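Local coordinates for non-toxic crystal protein (Bacillus thuringiensis, PDB 2D42), which is a non-toxic parasporal crystal protein of unknown activity whose fold closely resembles that of the aerolysin-type beta-pore-forming toxins, at residues A[135-143]-A[232-240]. Residues are numbered along the deposited sequence; the frame is centred on the assembly and turned at random.
Sequences TQDFRDSQT and IGLQTFIDV
Gln136 carries its CG beside its own backbone N (chi1 -69°) and then runs extended, which takes its amide across to the backbone of Gly233. Thr236 turns OG1 between its backbone N and carbonyl carbon (chi1 57°), facing Asp140. The Gln136 amide grips Gly233 twice. Gln136 OE1 accepts from Gly233 N at 2.8 Å, in the carbonyl plane and on a lone pair. Gln136 NE2 donates to Gly233 O at 3.1 Å through a nearly straight N-H, tilted from the carbonyl plane. Phe138 comes next, meeting both partners obliquely: Phe138 CZ reaches Gly233 CA at 3.8 Å, and Thr236 CG2 lies 3.7 Å from Phe138 CD1. Thr236 OG1 donates to Asp140 OD2 at 2.6 Å, from above the carboxylate plane. The same OD2 is bonded to Tyr156 OH on strand 150-185. Beyond, Ile238 CG2 packs 3.7 Å from Gln142 CB, and one water links Gln142 OE1 to Ile238 O. The segment axes run 26° from parallel and approach to 8.0 Å. In this ETX/MTX2-family fold, strand 71-94 pairs with both strands. Side-chain bonds and nonpolar packing join them near the surface; two bonds to OD2 would probably stabilise the Asp140 carboxylate as an anion.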
ATOM      1  N   THR A 135      -9.644 -10.549   3.056  1.00 34.64           N
ATOM      2  CA  THR A 135     -10.197 -11.865   3.313  1.00 34.19           C
ATOM      3  C   THR A 135     -10.077 -12.744   2.078  1.00 33.81           C
ATOM      4  O   THR A 135     -10.565 -12.401   1.004  1.00 32.96           O
ATOM      5  CB  THR A 135     -11.679 -11.775   3.728  1.00 34.14           C
ATOM      6  OG1 THR A 135     -11.779 -11.117   4.998  1.00 34.40           O
ATOM      7  CG2 THR A 135     -12.290 -13.160   3.830  1.00 36.36           C
ATOM      8  N   GLN A 136      -9.400 -13.875   2.236  1.00 33.02           N
ATOM      9  CA  GLN A 136      -9.238 -14.823   1.146  1.00 33.01           C
ATOM     10  C   GLN A 136     -10.209 -15.962   1.411  1.00 33.17           C
ATOM     11  O   GLN A 136     -10.291 -16.457   2.533  1.00 33.74           O
ATOM     12  CB  GLN A 136      -7.799 -15.342   1.114  1.00 33.82           C
ATOM     13  CG  GLN A 136      -6.784 -14.292   0.692  1.00 33.77           C
ATOM     14  CD  GLN A 136      -5.357 -14.805   0.728  1.00 34.84           C
ATOM     15  OE1 GLN A 136      -4.736 -14.875   1.792  1.00 30.48           O
ATOM     16  NE2 GLN A 136      -4.830 -15.177  -0.441  1.00 31.22           N
ATOM     17  N   ASP A 137     -10.962 -16.365   0.394  1.00 35.73           N
ATOM     18  CA  ASP A 137     -11.925 -17.456   0.551  1.00 38.09           C
ATOM     19  C   ASP A 137     -11.364 -18.760  -0.013  1.00 36.97           C
ATOM     20  O   ASP A 137     -11.512 -19.048  -1.196  1.00 38.18           O
ATOM     21  CB  ASP A 137     -13.240 -17.128  -0.169  1.00 40.48           C
ATOM     22  CG  ASP A 137     -13.927 -15.895   0.391  1.00 42.98           C
ATOM     23  OD1 ASP A 137     -14.296 -15.897   1.580  1.00 44.88           O
ATOM     24  OD2 ASP A 137     -14.104 -14.920  -0.364  1.00 46.08           O
ATOM     25  N   PHE A 138     -10.734 -19.555   0.839  1.00 35.02           N
ATOM     26  CA  PHE A 138     -10.161 -20.814   0.393  1.00 32.84           C
ATOM     27  C   PHE A 138     -11.207 -21.918   0.370  1.00 33.43           C
ATOM     28  O   PHE A 138     -11.832 -22.229   1.385  1.00 34.15           O
ATOM     29  CB  PHE A 138      -8.987 -21.205   1.294  1.00 30.58           C
ATOM     30  CG  PHE A 138      -7.856 -20.216   1.271  1.00 29.18           C
ATOM     31  CD1 PHE A 138      -7.071 -20.072   0.135  1.00 29.09           C
ATOM     32  CD2 PHE A 138      -7.596 -19.408   2.377  1.00 29.08           C
ATOM     33  CE1 PHE A 138      -6.039 -19.132   0.091  1.00 28.16           C
ATOM     34  CE2 PHE A 138      -6.569 -18.466   2.348  1.00 27.10           C
ATOM     35  CZ  PHE A 138      -5.788 -18.327   1.201  1.00 28.41           C
ATOM     36  N   ARG A 139     -11.397 -22.499  -0.811  1.00 31.92           N
ATOM     37  CA  ARG A 139     -12.354 -23.575  -1.007  1.00 32.82           C
ATOM     38  C   ARG A 139     -11.627 -24.713  -1.712  1.00 32.67           C
ATOM     39  O   ARG A 139     -11.008 -24.507  -2.757  1.00 30.32           O
ATOM     40  CB  ARG A 139     -13.531 -23.110  -1.878  1.00 36.24           C
ATOM     41  CG  ARG A 139     -14.339 -21.938  -1.323  1.00 42.85           C
ATOM     42  CD  ARG A 139     -15.621 -21.736  -2.144  1.00 47.90           C
ATOM     43  NE  ARG A 139     -16.392 -20.563  -1.731  1.00 50.90           N
ATOM     44  CZ  ARG A 139     -16.040 -19.305  -1.988  1.00 53.36           C
ATOM     45  NH1 ARG A 139     -16.798 -18.299  -1.573  1.00 54.57           N
ATOM     46  NH2 ARG A 139     -14.930 -19.050  -2.668  1.00 54.50           N
ATOM     47  N   ASP A 140     -11.697 -25.905  -1.129  1.00 29.70           N
ATOM     48  CA  ASP A 140     -11.054 -27.078  -1.705  1.00 32.32           C
ATOM     49  C   ASP A 140     -11.805 -28.329  -1.292  1.00 30.96           C
ATOM     50  O   ASP A 140     -12.520 -28.338  -0.287  1.00 31.66           O
ATOM     51  CB  ASP A 140      -9.595 -27.183  -1.237  1.00 33.52           C
ATOM     52  CG  ASP A 140      -8.709 -26.117  -1.851  1.00 35.96           C
ATOM     53  OD1 ASP A 140      -8.412 -26.214  -3.055  1.00 39.52           O
ATOM     54  OD2 ASP A 140      -8.319 -25.174  -1.136  1.00 37.53           O
ATOM     55  N   SER A 141     -11.647 -29.385  -2.077  1.00 29.18           N
ATOM     56  CA  SER A 141     -12.300 -30.643  -1.767  1.00 31.48           C
ATOM     57  C   SER A 141     -11.335 -31.767  -2.068  1.00 29.88           C
ATOM     58  O   SER A 141     -10.346 -31.572  -2.769  1.00 32.60           O
ATOM     59  CB  SER A 141     -13.576 -30.817  -2.592  1.00 31.46           C
ATOM     60  OG  SER A 141     -13.264 -31.071  -3.950  1.00 37.06           O
ATOM     61  N   GLN A 142     -11.620 -32.944  -1.533  1.00 29.46           N
ATOM     62  CA  GLN A 142     -10.763 -34.100  -1.747  1.00 30.39           C
ATOM     63  C   GLN A 142     -11.566 -35.385  -1.632  1.00 30.55           C
ATOM     64  O   GLN A 142     -12.230 -35.625  -0.621  1.00 30.46           O
ATOM     65  CB  GLN A 142      -9.639 -34.125  -0.712  1.00 30.55           C
ATOM     66  CG  GLN A 142      -8.806 -35.408  -0.721  1.00 32.67           C
ATOM     67  CD  GLN A 142      -7.909 -35.511  -1.930  1.00 34.03           C
ATOM     68  OE1 GLN A 142      -7.020 -34.686  -2.123  1.00 35.50           O
ATOM     69  NE2 GLN A 142      -8.138 -36.523  -2.759  1.00 35.22           N
ATOM     70  N   THR A 143     -11.494 -36.212  -2.666  1.00 30.51           N
ATOM     71  CA  THR A 143     -12.203 -37.477  -2.667  1.00 30.95           C
ATOM     72  C   THR A 143     -11.242 -38.537  -2.174  1.00 30.35           C
ATOM     73  O   THR A 143     -10.050 -38.490  -2.468  1.00 30.00           O
ATOM     74  CB  THR A 143     -12.692 -37.828  -4.076  1.00 33.27           C
ATOM     75  OG1 THR A 143     -13.471 -36.737  -4.581  1.00 35.26           O
ATOM     76  CG2 THR A 143     -13.560 -39.077  -4.040  1.00 32.44           C
ATOM     77  N   ILE A 232       0.063 -13.317   3.837  1.00 28.66           N
ATOM     78  CA  ILE A 232      -0.910 -13.683   2.819  1.00 27.68           C
ATOM     79  C   ILE A 232      -0.939 -15.194   2.613  1.00 27.07           C
ATOM     80  O   ILE A 232       0.097 -15.865   2.700  1.00 26.02           O
ATOM     81  CB  ILE A 232      -0.592 -13.035   1.453  1.00 28.06           C
ATOM     82  CG1 ILE A 232       0.705 -13.608   0.893  1.00 28.96           C
ATOM     83  CG2 ILE A 232      -0.428 -11.536   1.598  1.00 32.45           C
ATOM     84  CD1 ILE A 232       0.922 -13.267  -0.558  1.00 33.17           C
ATOM     85  N   GLY A 233      -2.131 -15.716   2.344  1.00 26.42           N
ATOM     86  CA  GLY A 233      -2.285 -17.137   2.084  1.00 27.76           C
ATOM     87  C   GLY A 233      -1.763 -17.372   0.681  1.00 28.01           C
ATOM     88  O   GLY A 233      -2.178 -16.678  -0.248  1.00 28.28           O
ATOM     89  N   LEU A 234      -0.855 -18.334   0.526  1.00 27.27           N
ATOM     90  CA  LEU A 234      -0.243 -18.632  -0.765  1.00 26.46           C
ATOM     91  C   LEU A 234      -0.877 -19.806  -1.506  1.00 27.00           C
ATOM     92  O   LEU A 234      -1.081 -19.748  -2.724  1.00 25.06           O
ATOM     93  CB  LEU A 234       1.261 -18.896  -0.569  1.00 24.24           C
ATOM     94  CG  LEU A 234       2.043 -17.696  -0.012  1.00 27.80           C
ATOM     95  CD1 LEU A 234       3.498 -18.077   0.245  1.00 25.33           C
ATOM     96  CD2 LEU A 234       1.944 -16.533  -1.001  1.00 26.48           C
ATOM     97  N   GLN A 235      -1.152 -20.882  -0.777  1.00 25.46           N
ATOM     98  CA  GLN A 235      -1.776 -22.068  -1.355  1.00 27.85           C
ATOM     99  C   GLN A 235      -2.300 -22.946  -0.229  1.00 29.03           C
ATOM    100  O   GLN A 235      -1.959 -22.741   0.939  1.00 29.52           O
ATOM    101  CB  GLN A 235      -0.773 -22.870  -2.190  1.00 30.32           C
ATOM    102  CG  GLN A 235       0.270 -23.606  -1.367  1.00 34.52           C
ATOM    103  CD  GLN A 235       1.217 -24.421  -2.228  1.00 38.74           C
ATOM    104  OE1 GLN A 235       0.785 -25.257  -3.021  1.00 40.28           O
ATOM    105  NE2 GLN A 235       2.518 -24.185  -2.070  1.00 38.50           N
ATOM    106  N   THR A 236      -3.111 -23.937  -0.581  1.00 28.83           N
ATOM    107  CA  THR A 236      -3.672 -24.833   0.417  1.00 30.93           C
ATOM    108  C   THR A 236      -3.361 -26.283   0.103  1.00 33.33           C
ATOM    109  O   THR A 236      -3.058 -26.635  -1.039  1.00 32.79           O
ATOM    110  CB  THR A 236      -5.191 -24.692   0.501  1.00 32.74           C
ATOM    111  OG1 THR A 236      -5.758 -24.939  -0.792  1.00 35.31           O
ATOM    112  CG2 THR A 236      -5.571 -23.298   0.964  1.00 31.37           C
ATOM    113  N   PHE A 237      -3.427 -27.120   1.131  1.00 31.89           N
ATOM    114  CA  PHE A 237      -3.174 -28.541   0.971  1.00 31.79           C
ATOM    115  C   PHE A 237      -4.202 -29.326   1.768  1.00 30.19           C
ATOM    116  O   PHE A 237      -4.605 -28.909   2.860  1.00 29.99           O
ATOM    117  CB  PHE A 237      -1.795 -28.950   1.520  1.00 31.87           C
ATOM    118  CG  PHE A 237      -0.631 -28.192   0.939  1.00 34.62           C
ATOM    119  CD1 PHE A 237      -0.132 -27.061   1.579  1.00 35.01           C
ATOM    120  CD2 PHE A 237       0.001 -28.642  -0.224  1.00 36.14           C
ATOM    121  CE1 PHE A 237       0.984 -26.387   1.074  1.00 36.25           C
ATOM    122  CE2 PHE A 237       1.115 -27.980  -0.738  1.00 33.79           C
ATOM    123  CZ  PHE A 237       1.607 -26.851  -0.087  1.00 35.99           C
ATOM    124  N   ILE A 238      -4.632 -30.456   1.224  1.00 27.64           N
ATOM    125  CA  ILE A 238      -5.532 -31.323   1.959  1.00 27.95           C
ATOM    126  C   ILE A 238      -4.768 -32.632   2.081  1.00 27.88           C
ATOM    127  O   ILE A 238      -4.406 -33.237   1.080  1.00 27.75           O
ATOM    128  CB  ILE A 238      -6.862 -31.591   1.236  1.00 27.34           C
ATOM    129  CG1 ILE A 238      -7.703 -30.310   1.178  1.00 27.81           C
ATOM    130  CG2 ILE A 238      -7.622 -32.688   1.978  1.00 27.45           C
ATOM    131  CD1 ILE A 238      -9.048 -30.467   0.469  1.00 27.78           C
ATOM    132  N   ASP A 239      -4.480 -33.041   3.309  1.00 28.74           N
ATOM    133  CA  ASP A 239      -3.774 -34.288   3.535  1.00 29.91           C
ATOM    134  C   ASP A 239      -4.702 -35.244   4.270  1.00 30.05           C
ATOM    135  O   ASP A 239      -5.312 -34.893   5.276  1.00 27.08           O
ATOM    136  CB  ASP A 239      -2.500 -34.043   4.342  1.00 32.18           C
ATOM    137  CG  ASP A 239      -1.497 -33.190   3.585  1.00 34.16           C
ATOM    138  OD1 ASP A 239      -0.931 -33.673   2.579  1.00 35.87           O
ATOM    139  OD2 ASP A 239      -1.287 -32.032   3.986  1.00 37.20           O
ATOM    140  N   VAL A 240      -4.802 -36.456   3.748  1.00 29.44           N
ATOM    141  CA  VAL A 240      -5.667 -37.459   4.335  1.00 29.39           C
ATOM    142  C   VAL A 240      -4.891 -38.656   4.872  1.00 29.15           C
ATOM    143  O   VAL A 240      -4.169 -39.324   4.136  1.00 31.69           O
ATOM    144  CB  VAL A 240      -6.686 -37.960   3.304  1.00 27.81           C
ATOM    145  CG1 VAL A 240      -7.659 -38.931   3.956  1.00 25.73           C
ATOM    146  CG2 VAL A 240      -7.420 -36.776   2.688  1.00 26.64           C
TER
HETATM  147  O   HOH W   1      -4.718 -35.487  -0.250  1.00 35.27           O